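PDB 3IR4: glutaredoxin 2 from Salmonella enterica subsp. enterica serovar Typhimurium, which binds glutathione and, as a glutaredoxin with a glutathione S-transferase-like fold, probably catalyses glutathione-dependent thiol-disulfide exchange. Local coordinates for residues Lys17-Phe22 with Val29-Leu34; Ile68-Asp73 with Leu171-Ile176; Asn97-Gln102 with Ile147-Asp152; Asn184-Leu187 with His192-Thr195. One frame throughout, in Å; residues are numbered along the deposited sequence.

Interaction 1 of 4, residues Lys17-Phe22 with Val29-Leu34; sequences KARMIF and VELNVL
Phe22 of helix 13-25 meets Val29, just before strand 30-33, within the beta-alpha-beta unit of strand 5-8, helix 13-25 and strand 30-33, the opening unit of the thioredoxin-like domain. Val29 lies over one face of the Phe22 ring. Its CB stands 3.8 Å from the ring centroid and 21° off the normal, a CH-pi contact displaced toward the rim, so that CB comes to 3.5 Å from Phe22 CD1. The two valine methyls straddle this point: CG1 lies by Phe22 CB and CG, whereas CG2 reaches over Phe22 CZ, 3.9 Å away. A chi1 of 61° places Val29 CG1 between the backbone N and carbonyl carbon and turns both branches onto the ring. Arg19, about one helical turn before Phe22, has Leu31 over one face of its guanidinium, with Leu31 CD1 3.6 Å from Arg19 NH2 and 3.7 Å from NE. Leu31 CD2 rests instead against Arg19 CG, at 4.0 Å. The arginine chain bends at chi3 (65°) and crosses the leucine at about a right angle. Leu6 of the central strand 5-8 touches both Arg19 and Val29. Helix and edge strand thus meet through carbon contacts and the flat face of a cation, leaving the guanidinium N-H groups pointing along their own plane rather than into Leu31.

Interaction 2 of 4, residues Ile68-Asp73 with Leu171-Ile176; sequences IVHYVD and LSEDDI. With SO4 (sulfate ion), chain D.
His70 of helix 65-74 reaches Glu173 at the start of helix 173-185. From His70 CB, a chi1 of -69° sets CG beside the backbone N and anti to the carbonyl carbon, and the ring then extends toward the other helix with NE2 leading. The flanking ring carbons CD2 and CE1 lie 3.6 and 3.7 Å from Glu173 OE2, almost evenly on the two sides of the bond. NE2 itself donates to Glu173 OE2 over 2.7 Å, with an N-H...O angle of 174°. The acceptor lies in the imidazole plane and uses its anti lone pair, while ring and carboxylate planes are 44° apart. A bend at chi2 swings the Glu173 carboxylate to the ring edge. A histidine so paired with a carboxylate would probably be more readily protonated.

This bond joins the thioredoxin-like N-terminal domain to the helical C-terminal domain of a glutathione S-transferase-like fold. Glu173 is the first residue of a helix whose N-terminus carries a capping box, with Ser172 as N-cap: Ser172 OG accepts from Asp174 N, and Ser172 N donates to Asp175 OD2 over 3.0 Å. Deeper in the interface, Val69 CG2 and Ile176 CG2 meet tip to tip at 4.1 Å, with Ile21 and Met66 packing alongside Val69 and Ile176 respectively. Tyr71 OH donates to O1 of a sulfate ion, probably from the crystallisation liquor, over 2.7 Å; Lys56 NZ binds the same ion.

Interaction 3 of 4, residues Asn97-Gln102 with Ile147-Asp152; sequences NGYVNQ and IKKIGD
Tyr99 offers one ring face to Lys149 and its hydroxyl end to Ile150, and these two encounters make up the contact. The first is CH-pi and cation-pi in kind. Lys149 CE sits almost exactly over the ring centre, 3.6 Å from the centroid and 5° off the normal, nearly equidistant from all six ring carbons. Lys149 NZ is the next atom along the chain and lies over the same face, 4.1 Å from the centroid and 16° off the normal, leaning toward CE1 and CD1. Successive bends at chi3 and chi4 curl the lysine end back across the ring, so that CE and the ammonium both lie over it.

Van der Waals packing forms the second group. Tyr99 OH comes to 3.3 Å from Ile150 CA and 3.6 Å from Ile150 CD1, so the phenol tip rests against the helix backbone and the isoleucine branch together. Although Ile150 N is also near the hydroxyl, the angle is too poor for a hydrogen bond. The polar partner of Tyr99 OH is the carboxylate of Asp153, one residue beyond 147-152 on the same helix, which probably sets where the phenol end lies.

Both segments belong to the helical C-terminal domain. Tyr99 leans on helix 143-160; Val100 turns to Leu181 and Leu185 of helix 173-185, and Leu103 of helix 101-108 packs on Ile147 and Ile150.

Interaction 4 of 4, residues Asn184-Leu187 with His192-Thr195; sequences NLTL and HWPT. With SO4 (sulfate ion), chain E.
Trp193 pushes the six-membered side of its indole against Leu185 and Thr186. The leading atoms are CH2 and CZ2, each 3.9 Å from Leu185 CB, and the backbone carbon C of Leu185 lies in the indole plane, at its edge, 4.0 Å from CZ2. Thr186 approaches at about a right angle, with its CG2 methyl 4.0 Å from Trp193 CZ2. Both side-chain contacts are oblique to the indole. A chi1 of -69° sets Trp193 CG anti to its carbonyl carbon, and chi2 of 88° turns the ring across that bond, carrying the benzene portion inward.

The contact closes the turn by which the chain leaves helix 173-185 and enters helix 195-208, with Pro194 as N-cap, in the helical C-terminal domain. Thr186 keeps its methyl for the indole while OG1 hydrogen-bonds to Arg183 O and Leu213 N. Arg201 makes a cation-pi contact with Trp193, and Leu154 of helix 143-160 also touches the indole. His192, the residue before Trp193, is exposed and donates from ND1 to O4 of a sulfate ion, probably from the crystallisation liquor, over 2.7 Å with an N-H...O angle of 165°; the sulfur lies in the plane of the imidazole, at its edge.

Interactions 1 and 2 adjoin, their centres 13 Å apart: Phe22 CZ lies 3.5 Å from Val72 CG2, and Lys17 CG lies 3.3 Å from Ile176 O. Together they run from the edge strand through helices 13-25 and 65-74 to the C-terminal domain. Helix 173-185 carries on from interaction 2 to interaction 4; the two centres are 22 Å apart. There Leu185 CD1 meets Ile150 CG1 of interaction 3 at 3.9 Å, joining two contacts centred 11 Å apart. Interactions 3 and 4 lie across the chain's centre from interaction 1. Bound glutathione lies about 9 Å from the Val69 side chain and about 11 Å from that of Arg19.

Interaction 1 of 4, residues Lys17-Phe22 with Val29-Leu34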
loop_
_atom_site.group_PDB
_atom_site.type_symbol
_atom_site.label_atom_id
_atom_site.label_comp_id
_atom_site.label_asym_id
_atom_site.label_seq_id
_atom_site.Cartn_x
_atom_site.Cartn_y
_atom_site.Cartn_z
ATOM N N LYS A 17 -2.716 0.302 3.694
ATOM C CA LYS A 17 -2.996 -0.465 4.914
ATOM C C LYS A 17 -4.159 0.176 5.695
ATOM O O LYS A 17 -5.091 -0.492 6.114
ATOM C CB LYS A 17 -1.763 -0.572 5.817
ATOM C CG LYS A 17 -0.634 -1.355 5.190
ATOM C CD LYS A 17 0.605 -1.416 6.050
ATOM C CE LYS A 17 1.777 -1.851 5.253
ATOM N NZ LYS A 17 2.982 -2.123 6.052
ATOM N N ALA A 18 -4.053 1.489 5.891
ATOM C CA ALA A 18 -5.031 2.252 6.654
ATOM C C ALA A 18 -6.410 2.245 6.015
ATOM O O ALA A 18 -7.396 2.342 6.715
ATOM C CB ALA A 18 -4.571 3.681 6.861
ATOM N N ARG A 19 -6.485 2.124 4.698
ATOM C CA ARG A 19 -7.751 2.056 3.985
ATOM C C ARG A 19 -8.402 0.679 4.026
ATOM O O ARG A 19 -9.609 0.564 3.818
ATOM C CB ARG A 19 -7.534 2.425 2.519
ATOM C CG ARG A 19 -7.202 3.875 2.336
ATOM C CD ARG A 19 -6.759 4.163 0.920
ATOM N NE ARG A 19 -7.874 3.917 0.020
ATOM C CZ ARG A 19 -7.805 3.909 -1.302
ATOM N NH1 ARG A 19 -6.649 4.118 -1.910
ATOM N NH2 ARG A 19 -8.904 3.682 -2.015
HETATM N N MSE A 20 -7.611 -0.372 4.219
HETATM C CA MSE A 20 -8.151 -1.716 4.057
HETATM C C MSE A 20 -9.313 -2.090 4.969
HETATM O O MSE A 20 -10.265 -2.677 4.515
HETATM C CB MSE A 20 -7.052 -2.778 4.178
HETATM C CG MSE A 20 -6.079 -2.759 3.015
HETATM SE SE MSE A 20 -4.588 -3.966 3.261
HETATM C CE MSE A 20 -5.514 -5.641 3.065
ATOM N N ILE A 21 -9.212 -1.794 6.266
ATOM C CA ILE A 21 -10.269 -2.217 7.190
ATOM C C ILE A 21 -11.562 -1.492 6.874
ATOM O O ILE A 21 -12.645 -2.062 7.030
ATOM C CB ILE A 21 -9.878 -2.074 8.684
ATOM C CG1 ILE A 21 -8.708 -3.002 9.037
ATOM C CG2 ILE A 21 -11.091 -2.349 9.617
ATOM C CD1 ILE A 21 -8.973 -4.452 8.959
ATOM N N PHE A 22 -11.489 -0.223 6.461
ATOM C CA PHE A 22 -12.701 0.487 6.082
ATOM C C PHE A 22 -13.444 -0.285 5.000
ATOM O O PHE A 22 -14.660 -0.441 5.017
ATOM C CB PHE A 22 -12.398 1.906 5.622
ATOM C CG PHE A 22 -11.980 2.824 6.723
ATOM C CD1 PHE A 22 -12.915 3.445 7.539
ATOM C CD2 PHE A 22 -10.631 3.080 6.957
ATOM C CE1 PHE A 22 -12.533 4.300 8.542
ATOM C CE2 PHE A 22 -10.256 3.945 7.982
ATOM C CZ PHE A 22 -11.219 4.561 8.765
ATOM N N VAL A 29 -15.487 6.145 4.893
ATOM C CA VAL A 29 -14.322 6.970 5.155
ATOM C C VAL A 29 -14.183 8.012 4.065
ATOM O O VAL A 29 -14.441 7.710 2.902
ATOM C CB VAL A 29 -13.019 6.141 5.292
ATOM C CG1 VAL A 29 -12.709 5.377 4.027
ATOM C CG2 VAL A 29 -11.846 7.034 5.758
ATOM N N GLU A 30 -13.845 9.237 4.447
ATOM C CA GLU A 30 -13.562 10.289 3.478
ATOM C C GLU A 30 -12.071 10.354 3.220
ATOM O O GLU A 30 -11.304 10.767 4.088
ATOM C CB GLU A 30 -14.047 11.642 3.973
ATOM C CG GLU A 30 -13.880 12.746 2.988
ATOM C CD GLU A 30 -14.078 14.076 3.655
ATOM O OE1 GLU A 30 -15.192 14.434 3.998
ATOM O OE2 GLU A 30 -13.081 14.772 3.903
ATOM N N LEU A 31 -11.656 9.952 2.008
ATOM C CA LEU A 31 -10.263 10.020 1.631
ATOM C C LEU A 31 -9.874 11.432 1.215
ATOM O O LEU A 31 -10.634 12.113 0.538
ATOM C CB LEU A 31 -9.992 9.092 0.476
ATOM C CG LEU A 31 -10.337 7.610 0.692
ATOM C CD1 LEU A 31 -10.070 6.819 -0.594
ATOM C CD2 LEU A 31 -9.593 7.018 1.890
ATOM N N ASN A 32 -8.696 11.856 1.637
ATOM C CA ASN A 32 -8.173 13.171 1.265
ATOM C C ASN A 32 -6.726 12.997 0.867
ATOM O O ASN A 32 -5.870 12.740 1.713
ATOM C CB ASN A 32 -8.250 14.122 2.454
ATOM C CG ASN A 32 -9.646 14.534 2.768
ATOM O OD1 ASN A 32 -10.092 15.546 2.280
ATOM N ND2 ASN A 32 -10.320 13.798 3.646
ATOM N N VAL A 33 -6.438 13.091 -0.426
ATOM C CA VAL A 33 -5.080 12.935 -0.891
ATOM C C VAL A 33 -4.372 14.273 -0.792
ATOM O O VAL A 33 -4.853 15.271 -1.335
ATOM C CB VAL A 33 -5.043 12.452 -2.350
ATOM C CG1 VAL A 33 -3.578 12.326 -2.775
ATOM C CG2 VAL A 33 -5.750 11.126 -2.528
ATOM N N LEU A 34 -3.278 14.309 -0.063
ATOM C CA LEU A 34 -2.461 15.492 0.078
ATOM C C LEU A 34 -1.402 15.569 -0.999
ATOM O O LEU A 34 -0.899 14.554 -1.451
ATOM C CB LEU A 34 -1.776 15.461 1.445
ATOM C CG LEU A 34 -2.698 15.515 2.655
ATOM C CD1 LEU A 34 -1.896 15.370 3.950
ATOM C CD2 LEU A 34 -3.506 16.816 2.626
#

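Interaction 2 of 4, residues Ile68-Asp73 with Leu171-Ile176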
loop_
_atom_site.group_PDB
_atom_site.type_symbol
_atom_site.label_atom_id
_atom_site.label_comp_id
_atom_site.label_asym_id
_atom_site.label_seq_id
_atom_site.Cartn_x
_atom_site.Cartn_y
_atom_site.Cartn_z
ATOM N N ILE A 68 -3.991 2.792 13.204
ATOM C CA ILE A 68 -5.239 3.088 12.534
ATOM C C ILE A 68 -5.975 1.776 12.245
ATOM O O ILE A 68 -7.165 1.667 12.481
ATOM C CB ILE A 68 -4.979 3.887 11.244
ATOM C CG1 ILE A 68 -4.373 5.247 11.573
ATOM C CG2 ILE A 68 -6.247 4.013 10.407
ATOM C CD1 ILE A 68 -3.811 5.959 10.364
ATOM N N VAL A 69 -5.284 0.799 11.666
ATOM C CA VAL A 69 -5.876 -0.486 11.335
ATOM C C VAL A 69 -6.587 -1.074 12.547
ATOM O O VAL A 69 -7.732 -1.467 12.473
ATOM C CB VAL A 69 -4.804 -1.454 10.773
ATOM C CG1 VAL A 69 -5.289 -2.914 10.778
ATOM C CG2 VAL A 69 -4.389 -1.026 9.341
ATOM N N HIS A 70 -5.863 -1.166 13.654
ATOM C CA HIS A 70 -6.459 -1.789 14.847
ATOM C C HIS A 70 -7.568 -0.959 15.479
ATOM O O HIS A 70 -8.568 -1.513 15.904
ATOM C CB HIS A 70 -5.399 -2.166 15.837
ATOM C CG HIS A 70 -4.536 -3.288 15.364
ATOM N ND1 HIS A 70 -3.183 -3.153 15.162
ATOM C CD2 HIS A 70 -4.840 -4.573 15.039
ATOM C CE1 HIS A 70 -2.692 -4.304 14.737
ATOM N NE2 HIS A 70 -3.679 -5.182 14.646
ATOM N N TYR A 71 -7.413 0.361 15.547
ATOM C CA TYR A 71 -8.466 1.210 16.079
ATOM C C TYR A 71 -9.767 0.993 15.303
ATOM O O TYR A 71 -10.842 0.743 15.861
ATOM C CB TYR A 71 -8.026 2.672 16.000
ATOM C CG TYR A 71 -9.138 3.645 16.344
ATOM C CD1 TYR A 71 -9.537 3.852 17.658
ATOM C CD2 TYR A 71 -9.818 4.322 15.348
ATOM C CE1 TYR A 71 -10.578 4.740 17.969
ATOM C CE2 TYR A 71 -10.850 5.209 15.640
ATOM C CZ TYR A 71 -11.239 5.413 16.950
ATOM O OH TYR A 71 -12.260 6.301 17.254
ATOM N N VAL A 72 -9.676 1.094 13.982
ATOM C CA VAL A 72 -10.859 0.966 13.148
ATOM C C VAL A 72 -11.429 -0.459 13.199
ATOM O O VAL A 72 -12.613 -0.620 13.270
ATOM C CB VAL A 72 -10.563 1.425 11.706
ATOM C CG1 VAL A 72 -11.769 1.228 10.771
ATOM C CG2 VAL A 72 -10.129 2.889 11.691
ATOM N N ASP A 73 -10.592 -1.485 13.190
ATOM C CA ASP A 73 -11.078 -2.855 13.267
ATOM C C ASP A 73 -11.785 -3.106 14.608
ATOM O O ASP A 73 -12.709 -3.911 14.682
ATOM C CB ASP A 73 -9.924 -3.845 13.117
ATOM C CG ASP A 73 -10.386 -5.264 12.814
ATOM O OD1 ASP A 73 -11.421 -5.426 12.136
ATOM O OD2 ASP A 73 -9.683 -6.206 13.257
ATOM N N LEU A 171 -8.279 -13.932 8.167
ATOM C CA LEU A 171 -7.681 -12.612 7.978
ATOM C C LEU A 171 -6.749 -12.280 9.122
ATOM O O LEU A 171 -7.100 -12.473 10.296
ATOM C CB LEU A 171 -8.767 -11.537 7.894
ATOM C CG LEU A 171 -8.298 -10.201 7.336
ATOM C CD1 LEU A 171 -8.178 -10.222 5.791
ATOM C CD2 LEU A 171 -9.222 -9.073 7.825
ATOM N N SER A 172 -5.587 -11.761 8.789
ATOM C CA SER A 172 -4.571 -11.423 9.786
ATOM C C SER A 172 -3.797 -10.170 9.336
ATOM O O SER A 172 -3.953 -9.676 8.217
ATOM C CB SER A 172 -3.575 -12.566 9.984
ATOM O OG SER A 172 -2.695 -12.684 8.870
ATOM N N GLU A 173 -2.894 -9.702 10.200
ATOM C CA GLU A 173 -2.061 -8.574 9.842
ATOM C C GLU A 173 -1.150 -8.920 8.660
ATOM O O GLU A 173 -0.666 -8.002 7.986
ATOM C CB GLU A 173 -1.255 -8.072 11.034
ATOM C CG GLU A 173 -2.088 -7.374 12.122
ATOM C CD GLU A 173 -2.832 -8.325 13.064
ATOM O OE1 GLU A 173 -2.661 -9.573 12.964
ATOM O OE2 GLU A 173 -3.555 -7.795 13.931
ATOM N N ASP A 174 -0.898 -10.203 8.371
ATOM C CA ASP A 174 -0.142 -10.528 7.158
ATOM C C ASP A 174 -0.854 -10.045 5.910
ATOM O O ASP A 174 -0.207 -9.641 4.951
ATOM C CB ASP A 174 0.158 -12.023 7.049
ATOM C CG ASP A 174 1.217 -12.509 8.041
ATOM O OD1 ASP A 174 1.937 -11.677 8.635
ATOM O OD2 ASP A 174 1.344 -13.757 8.160
ATOM N N ASP A 175 -2.181 -10.077 5.889
ATOM C CA ASP A 175 -2.952 -9.542 4.763
ATOM C C ASP A 175 -2.762 -8.035 4.631
ATOM O O ASP A 175 -2.664 -7.484 3.533
ATOM C CB ASP A 175 -4.434 -9.865 4.910
ATOM C CG ASP A 175 -4.689 -11.339 4.861
ATOM O OD1 ASP A 175 -4.534 -11.899 3.755
ATOM O OD2 ASP A 175 -4.998 -11.949 5.901
ATOM N N ILE A 176 -2.750 -7.364 5.784
ATOM C CA ILE A 176 -2.566 -5.926 5.833
ATOM C C ILE A 176 -1.204 -5.559 5.232
ATOM O O ILE A 176 -1.078 -4.589 4.497
ATOM C CB ILE A 176 -2.705 -5.391 7.268
ATOM C CG1 ILE A 176 -4.095 -5.728 7.853
ATOM C CG2 ILE A 176 -2.419 -3.910 7.290
ATOM C CD1 ILE A 176 -5.285 -5.079 7.150
HETATM S S SO4 D . -11.850 7.379 20.718
HETATM O O1 SO4 D . -12.739 6.555 19.890
HETATM O O2 SO4 D . -10.447 6.905 20.690
HETATM O O3 SO4 D . -11.919 8.762 20.274
HETATM O O4 SO4 D . -12.381 7.355 22.090
#

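Interaction 3 of 4, residues Asn97-Gln102 with Ile147-Asp152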
loop_
_atom_site.group_PDB
_atom_site.type_symbol
_atom_site.label_atom_id
_atom_site.label_comp_id
_atom_site.label_asym_id
_atom_site.label_seq_id
_atom_site.Cartn_x
_atom_site.Cartn_y
_atom_site.Cartn_z
ATOM N N ASN A 97 10.402 -6.424 -0.083
ATOM C CA ASN A 97 10.416 -4.994 0.200
ATOM C C ASN A 97 11.822 -4.434 0.193
ATOM O O ASN A 97 12.000 -3.236 0.023
ATOM C CB ASN A 97 9.686 -4.649 1.495
ATOM C CG ASN A 97 8.172 -4.601 1.315
ATOM O OD1 ASN A 97 7.652 -3.959 0.400
ATOM N ND2 ASN A 97 7.452 -5.222 2.235
ATOM N N GLY A 98 12.824 -5.280 0.347
ATOM C CA GLY A 98 14.195 -4.853 0.299
ATOM C C GLY A 98 14.678 -4.401 -1.071
ATOM O O GLY A 98 15.605 -3.592 -1.126
ATOM N N TYR A 99 14.090 -4.908 -2.165
ATOM C CA TYR A 99 14.505 -4.514 -3.539
ATOM C C TYR A 99 13.395 -3.913 -4.405
ATOM O O TYR A 99 13.684 -3.277 -5.416
ATOM C CB TYR A 99 15.132 -5.662 -4.343
ATOM C CG TYR A 99 14.223 -6.784 -4.739
ATOM C CD1 TYR A 99 14.068 -7.902 -3.934
ATOM C CD2 TYR A 99 13.482 -6.728 -5.917
ATOM C CE1 TYR A 99 13.231 -8.968 -4.312
ATOM C CE2 TYR A 99 12.640 -7.752 -6.292
ATOM C CZ TYR A 99 12.506 -8.863 -5.494
ATOM O OH TYR A 99 11.653 -9.868 -5.894
ATOM N N VAL A 100 12.149 -4.087 -4.015
ATOM C CA VAL A 100 11.018 -3.774 -4.876
ATOM C C VAL A 100 10.920 -2.304 -5.254
ATOM O O VAL A 100 10.355 -1.977 -6.301
ATOM C CB VAL A 100 9.700 -4.289 -4.266
ATOM C CG1 VAL A 100 9.237 -3.402 -3.124
ATOM C CG2 VAL A 100 8.612 -4.388 -5.315
ATOM N N ASN A 101 11.449 -1.410 -4.427
ATOM C CA ASN A 101 11.344 -0.001 -4.721
ATOM C C ASN A 101 12.138 0.381 -5.974
ATOM O O ASN A 101 11.865 1.441 -6.539
ATOM C CB ASN A 101 11.714 0.868 -3.549
ATOM C CG ASN A 101 10.543 1.154 -2.663
ATOM O OD1 ASN A 101 9.402 0.900 -3.058
ATOM N ND2 ASN A 101 10.791 1.736 -1.508
ATOM N N GLN A 102 13.094 -0.449 -6.408
ATOM C CA GLN A 102 13.771 -0.171 -7.664
ATOM C C GLN A 102 12.803 -0.290 -8.839
ATOM O O GLN A 102 13.030 0.322 -9.863
ATOM C CB GLN A 102 14.981 -1.042 -7.843
ATOM C CG GLN A 102 16.058 -0.741 -6.835
ATOM C CD GLN A 102 17.380 -1.397 -7.142
ATOM O OE1 GLN A 102 17.465 -2.382 -7.871
ATOM N NE2 GLN A 102 18.435 -0.851 -6.575
ATOM N N ILE A 147 12.042 -7.570 -12.905
ATOM C CA ILE A 147 10.764 -8.230 -13.198
ATOM C C ILE A 147 10.898 -9.741 -13.080
ATOM O O ILE A 147 10.009 -10.443 -12.532
ATOM C CB ILE A 147 10.224 -7.799 -14.596
ATOM C CG1 ILE A 147 9.748 -6.334 -14.536
ATOM C CG2 ILE A 147 9.124 -8.757 -15.095
ATOM C CD1 ILE A 147 9.537 -5.652 -15.882
ATOM N N LYS A 148 12.001 -10.285 -13.570
ATOM C CA LYS A 148 12.219 -11.722 -13.427
ATOM C C LYS A 148 12.372 -12.112 -11.952
ATOM O O LYS A 148 11.887 -13.159 -11.521
ATOM C CB LYS A 148 13.467 -12.118 -14.234
ATOM C CG LYS A 148 13.805 -13.613 -14.208
ATOM C CD LYS A 148 15.041 -13.948 -15.034
ATOM C CE LYS A 148 15.312 -15.440 -15.063
ATOM N NZ LYS A 148 14.292 -16.155 -15.869
ATOM N N LYS A 149 13.057 -11.261 -11.178
ATOM C CA LYS A 149 13.217 -11.489 -9.731
ATOM C C LYS A 149 11.879 -11.527 -9.016
ATOM O O LYS A 149 11.602 -12.459 -8.264
ATOM C CB LYS A 149 14.101 -10.422 -9.051
ATOM C CG LYS A 149 15.630 -10.620 -9.137
ATOM C CD LYS A 149 16.398 -9.430 -8.532
ATOM C CE LYS A 149 16.024 -9.177 -7.087
ATOM N NZ LYS A 149 16.362 -10.359 -6.256
ATOM N N ILE A 150 11.034 -10.531 -9.244
ATOM C CA ILE A 150 9.753 -10.556 -8.560
ATOM C C ILE A 150 8.915 -11.755 -9.050
ATOM O O ILE A 150 8.201 -12.376 -8.271
ATOM C CB ILE A 150 9.069 -9.180 -8.597
ATOM C CG1 ILE A 150 7.838 -9.178 -7.688
ATOM C CG2 ILE A 150 8.701 -8.804 -10.012
ATOM C CD1 ILE A 150 8.095 -9.565 -6.213
ATOM N N GLY A 151 9.052 -12.123 -10.317
ATOM C CA GLY A 151 8.334 -13.295 -10.825
ATOM C C GLY A 151 8.739 -14.546 -10.046
ATOM O O GLY A 151 7.907 -15.354 -9.623
ATOM N N ASP A 152 10.037 -14.711 -9.848
ATOM C CA ASP A 152 10.540 -15.847 -9.079
ATOM C C ASP A 152 10.023 -15.842 -7.653
ATOM O O ASP A 152 9.578 -16.873 -7.157
ATOM C CB ASP A 152 12.072 -15.859 -9.067
ATOM C CG ASP A 152 12.696 -16.189 -10.423
ATOM O OD1 ASP A 152 11.986 -16.665 -11.323
ATOM O OD2 ASP A 152 13.921 -15.975 -10.560
#

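Interaction 4 of 4, residues Asn184-Leu187 with His192-Thr195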
loop_
_atom_site.group_PDB
_atom_site.type_symbol
_atom_site.label_atom_id
_atom_site.label_comp_id
_atom_site.label_asym_id
_atom_site.label_seq_id
_atom_site.Cartn_x
_atom_site.Cartn_y
_atom_site.Cartn_z
ATOM N N ASN A 184 0.689 -2.297 -5.334
ATOM C CA ASN A 184 1.596 -1.412 -6.017
ATOM C C ASN A 184 2.341 -2.122 -7.157
ATOM O O ASN A 184 2.697 -1.497 -8.152
ATOM C CB ASN A 184 2.461 -0.699 -4.997
ATOM C CG ASN A 184 1.660 0.348 -4.191
ATOM O OD1 ASN A 184 0.563 0.769 -4.598
ATOM N ND2 ASN A 184 2.209 0.768 -3.062
ATOM N N LEU A 185 2.532 -3.440 -7.042
ATOM C CA LEU A 185 3.162 -4.204 -8.111
ATOM C C LEU A 185 2.335 -4.238 -9.389
ATOM O O LEU A 185 2.883 -4.449 -10.468
ATOM C CB LEU A 185 3.545 -5.601 -7.664
ATOM C CG LEU A 185 4.798 -5.708 -6.817
ATOM C CD1 LEU A 185 4.928 -7.113 -6.219
ATOM C CD2 LEU A 185 6.047 -5.354 -7.615
ATOM N N THR A 186 1.036 -3.990 -9.310
ATOM C CA THR A 186 0.216 -3.942 -10.515
ATOM C C THR A 186 0.562 -2.742 -11.407
ATOM O O THR A 186 0.129 -2.681 -12.551
ATOM C CB THR A 186 -1.293 -4.018 -10.256
ATOM O OG1 THR A 186 -1.745 -2.860 -9.549
ATOM C CG2 THR A 186 -1.672 -5.275 -9.526
ATOM N N LEU A 187 1.341 -1.784 -10.884
ATOM C CA LEU A 187 1.818 -0.673 -11.706
ATOM C C LEU A 187 2.961 -1.122 -12.635
ATOM O O LEU A 187 3.332 -0.389 -13.554
ATOM C CB LEU A 187 2.308 0.461 -10.816
ATOM C CG LEU A 187 2.595 1.818 -11.479
ATOM C CD1 LEU A 187 1.337 2.379 -12.064
ATOM C CD2 LEU A 187 3.186 2.756 -10.437
ATOM N N HIS A 192 4.916 -11.672 -14.333
ATOM C CA HIS A 192 4.219 -12.946 -14.425
ATOM C C HIS A 192 3.585 -13.258 -13.049
ATOM O O HIS A 192 4.299 -13.474 -12.079
ATOM C CB HIS A 192 5.192 -14.062 -14.804
ATOM C CG HIS A 192 5.830 -13.897 -16.150
ATOM N ND1 HIS A 192 6.408 -14.944 -16.822
ATOM C CD2 HIS A 192 5.981 -12.817 -16.952
ATOM C CE1 HIS A 192 6.902 -14.518 -17.971
ATOM N NE2 HIS A 192 6.648 -13.230 -18.079
ATOM N N TRP A 193 2.267 -13.238 -13.012
ATOM C CA TRP A 193 1.498 -13.444 -11.794
ATOM C C TRP A 193 0.991 -14.863 -11.681
ATOM O O TRP A 193 0.147 -15.271 -12.472
ATOM C CB TRP A 193 0.310 -12.478 -11.768
ATOM C CG TRP A 193 0.671 -11.045 -11.598
ATOM C CD1 TRP A 193 0.976 -10.152 -12.583
ATOM C CD2 TRP A 193 0.746 -10.325 -10.364
ATOM N NE1 TRP A 193 1.200 -8.936 -12.040
ATOM C CE2 TRP A 193 1.099 -9.009 -10.680
ATOM C CE3 TRP A 193 0.498 -10.656 -9.033
ATOM C CZ2 TRP A 193 1.198 -8.016 -9.720
ATOM C CZ3 TRP A 193 0.630 -9.702 -8.090
ATOM C CH2 TRP A 193 0.974 -8.391 -8.421
ATOM N N PRO A 194 1.443 -15.605 -10.667
ATOM C CA PRO A 194 0.904 -16.946 -10.477
ATOM C C PRO A 194 -0.575 -16.886 -10.109
ATOM O O PRO A 194 -1.040 -15.882 -9.593
ATOM C CB PRO A 194 1.768 -17.505 -9.327
ATOM C CG PRO A 194 3.016 -16.736 -9.394
ATOM C CD PRO A 194 2.550 -15.346 -9.737
ATOM N N THR A 195 -1.282 -17.976 -10.358
ATOM C CA THR A 195 -2.756 -18.059 -10.190
ATOM C C THR A 195 -3.237 -17.644 -8.806
ATOM O O THR A 195 -4.141 -16.822 -8.704
ATOM C CB THR A 195 -3.242 -19.470 -10.484
ATOM O OG1 THR A 195 -2.898 -19.772 -11.824
ATOM C CG2 THR A 195 -4.771 -19.608 -10.254
HETATM S S SO4 E . 6.317 -18.706 -16.001
HETATM O O1 SO4 E . 5.386 -18.512 -17.125
HETATM O O2 SO4 E . 7.393 -19.616 -16.432
HETATM O O3 SO4 E . 5.579 -19.269 -14.854
HETATM O O4 SO4 E . 6.887 -17.382 -15.682
#